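Local atomic coordinates of globin protein (Ramazzottius varieornatus, PDB entry 5ZIQ), a protein that binds heme as a hexacoordinated globin, its iron held by two axial protein ligands, and may carry oxygen, although its physiological role remains unknown. Residues T147-M150 and E151-Y154. Residues are numbered along the deposited sequence; the frame is centred on the assembly and turned at random.
Sequences TENM and ERIY
The first turns of helix 148-170, the last helix of this globin, begin at the N-cap residue Thr-147, whose carbonyl O accepts a bond from Glu-151 N at 2.9 Å. Threonine suits the place because its hydroxyl folds back over the helix start: OG1 takes Met-150 N at 3.1 Å, a first-turn N-H that no helical carbonyl is placed to accept. Regular i to i+4 bonds then join Arg-152, Ile-153 and Tyr-154 to Glu-148, Asn-149 and Met-150. On the outer face, Asn-149 and Arg-152 run side by side and point the same way. The guanidinium, brought back by a bend at chi3 (60°), presents NH2 to Asn-149 OD1 at 2.8 Å. The hydrogen bond is nearly straight and the oxygen lies close to the guanidinium plane, whereas the donor is tilted 32° from the plane of the amide. A water closes the ring, donating to the same OD1 and accepting from Arg-152 NE. Arg-152 NH1 also forms a salt bridge with Asp-27. Replacing Asn-149 by a leucine would probably leave Arg-152 NH2 and the bridging water without their shared acceptor, and the guanidinium less firmly oriented. Ile-153 CD1 packs 3.6 Å from Asn-149 ND2, and its CG1 lies over one face of the guanidinium, displaced toward the rim. Turned inward, flexible Met-150 curls at chi2 and chi3 to bring CE 3.7 Å from Tyr-154 CE2. Helix 25-38 borders this buried side, where Tyr-154 OH is hydrogen-bonded to Ser-34. The helix start is thus amphipathic: a neutral amide oxygen and a water orient the guanidinium, its charge probably balanced by Asp-27, while apolar groups and one satisfied phenol face helix 25-38, the Tyr-154 side chain also touching helix 127-142.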
loop_
_atom_site.group_PDB
_atom_site.type_symbol
_atom_site.label_atom_id
_atom_site.label_comp_id
_atom_site.label_asym_id
_atom_site.label_seq_id
_atom_site.Cartn_x
_atom_site.Cartn_y
_atom_site.Cartn_z
ATOM N N THR A 147 -1.274 -17.543 -3.554
ATOM C CA THR A 147 -2.068 -18.709 -3.171
ATOM C C THR A 147 -3.242 -18.286 -2.284
ATOM O O THR A 147 -3.299 -17.143 -1.828
ATOM C CB THR A 147 -1.200 -19.716 -2.383
ATOM O OG1 THR A 147 -0.702 -19.069 -1.213
ATOM C CG2 THR A 147 -0.007 -20.211 -3.210
ATOM N N GLU A 148 -4.164 -19.208 -2.037
ATOM C CA GLU A 148 -5.264 -18.960 -1.108
ATOM C C GLU A 148 -4.723 -18.611 0.286
ATOM O O GLU A 148 -5.263 -17.729 0.964
ATOM C CB GLU A 148 -6.179 -20.175 -1.027
ATOM C CG GLU A 148 -7.002 -20.398 -2.286
ATOM C CD GLU A 148 -8.102 -21.422 -2.077
ATOM O OE1 GLU A 148 -9.264 -21.107 -2.383
ATOM O OE2 GLU A 148 -7.812 -22.543 -1.612
ATOM N N ASN A 149 -3.648 -19.290 0.695
ATOM C CA ASN A 149 -3.031 -19.001 1.984
ATOM C C ASN A 149 -2.472 -17.575 2.030
ATOM O O ASN A 149 -2.675 -16.830 3.015
ATOM C CB ASN A 149 -1.926 -20.015 2.297
ATOM C CG ASN A 149 -1.405 -19.894 3.718
ATOM O OD1 ASN A 149 -2.164 -20.015 4.685
ATOM N ND2 ASN A 149 -0.113 -19.628 3.856
ATOM N N MET A 150 -1.748 -17.180 0.979
ATOM C CA MET A 150 -1.234 -15.822 0.948
ATOM C C MET A 150 -2.326 -14.772 0.886
ATOM O O MET A 150 -2.190 -13.720 1.506
ATOM C CB MET A 150 -0.219 -15.604 -0.193
ATOM C CG MET A 150 1.168 -16.209 0.009
ATOM S SD MET A 150 1.801 -16.082 1.687
ATOM C CE MET A 150 1.785 -14.325 2.023
ATOM N N GLU A 151 -3.389 -15.039 0.128
ATOM C CA GLU A 151 -4.542 -14.147 0.072
ATOM C C GLU A 151 -5.100 -13.884 1.478
ATOM O O GLU A 151 -5.360 -12.729 1.842
ATOM C CB GLU A 151 -5.641 -14.738 -0.825
ATOM C CG GLU A 151 -6.859 -13.826 -0.938
ATOM C CD GLU A 151 -7.881 -14.282 -1.965
ATOM O OE1 GLU A 151 -7.602 -15.238 -2.715
ATOM O OE2 GLU A 151 -8.972 -13.669 -2.023
ATOM N N ARG A 152 -5.278 -14.954 2.240
ATOM C CA ARG A 152 -5.777 -14.853 3.620
ATOM C C ARG A 152 -4.856 -13.948 4.450
ATOM O O ARG A 152 -5.317 -13.041 5.159
ATOM C CB ARG A 152 -5.866 -16.244 4.257
ATOM C CG ARG A 152 -6.306 -16.262 5.722
ATOM C CD ARG A 152 -6.208 -17.668 6.302
ATOM N NE ARG A 152 -4.867 -18.247 6.277
ATOM C CZ ARG A 152 -3.916 -17.989 7.171
ATOM N NH1 ARG A 152 -4.134 -17.194 8.206
ATOM N NH2 ARG A 152 -2.721 -18.550 7.029
ATOM N N ILE A 153 -3.555 -14.211 4.362
ATOM C CA ILE A 153 -2.567 -13.481 5.186
ATOM C C ILE A 153 -2.509 -12.015 4.765
ATOM O O ILE A 153 -2.488 -11.113 5.631
ATOM C CB ILE A 153 -1.164 -14.135 5.093
ATOM C CG1 ILE A 153 -1.214 -15.513 5.772
ATOM C CG2 ILE A 153 -0.037 -13.217 5.625
ATOM C CD1 ILE A 153 -0.044 -16.416 5.442
ATOM N N TYR A 154 -2.465 -11.763 3.452
ATOM C CA TYR A 154 -2.444 -10.373 2.986
ATOM C C TYR A 154 -3.685 -9.595 3.405
ATOM O O TYR A 154 -3.570 -8.433 3.776
ATOM C CB TYR A 154 -2.242 -10.271 1.463
ATOM C CG TYR A 154 -0.781 -10.376 1.030
ATOM C CD1 TYR A 154 0.170 -9.422 1.440
ATOM C CD2 TYR A 154 -0.352 -11.426 0.197
ATOM C CE1 TYR A 154 1.507 -9.524 1.041
ATOM C CE2 TYR A 154 0.998 -11.527 -0.207
ATOM C CZ TYR A 154 1.908 -10.574 0.231
ATOM O OH TYR A 154 3.235 -10.653 -0.171
HETATM O O HOH W 1 -5.040 -20.591 4.364
#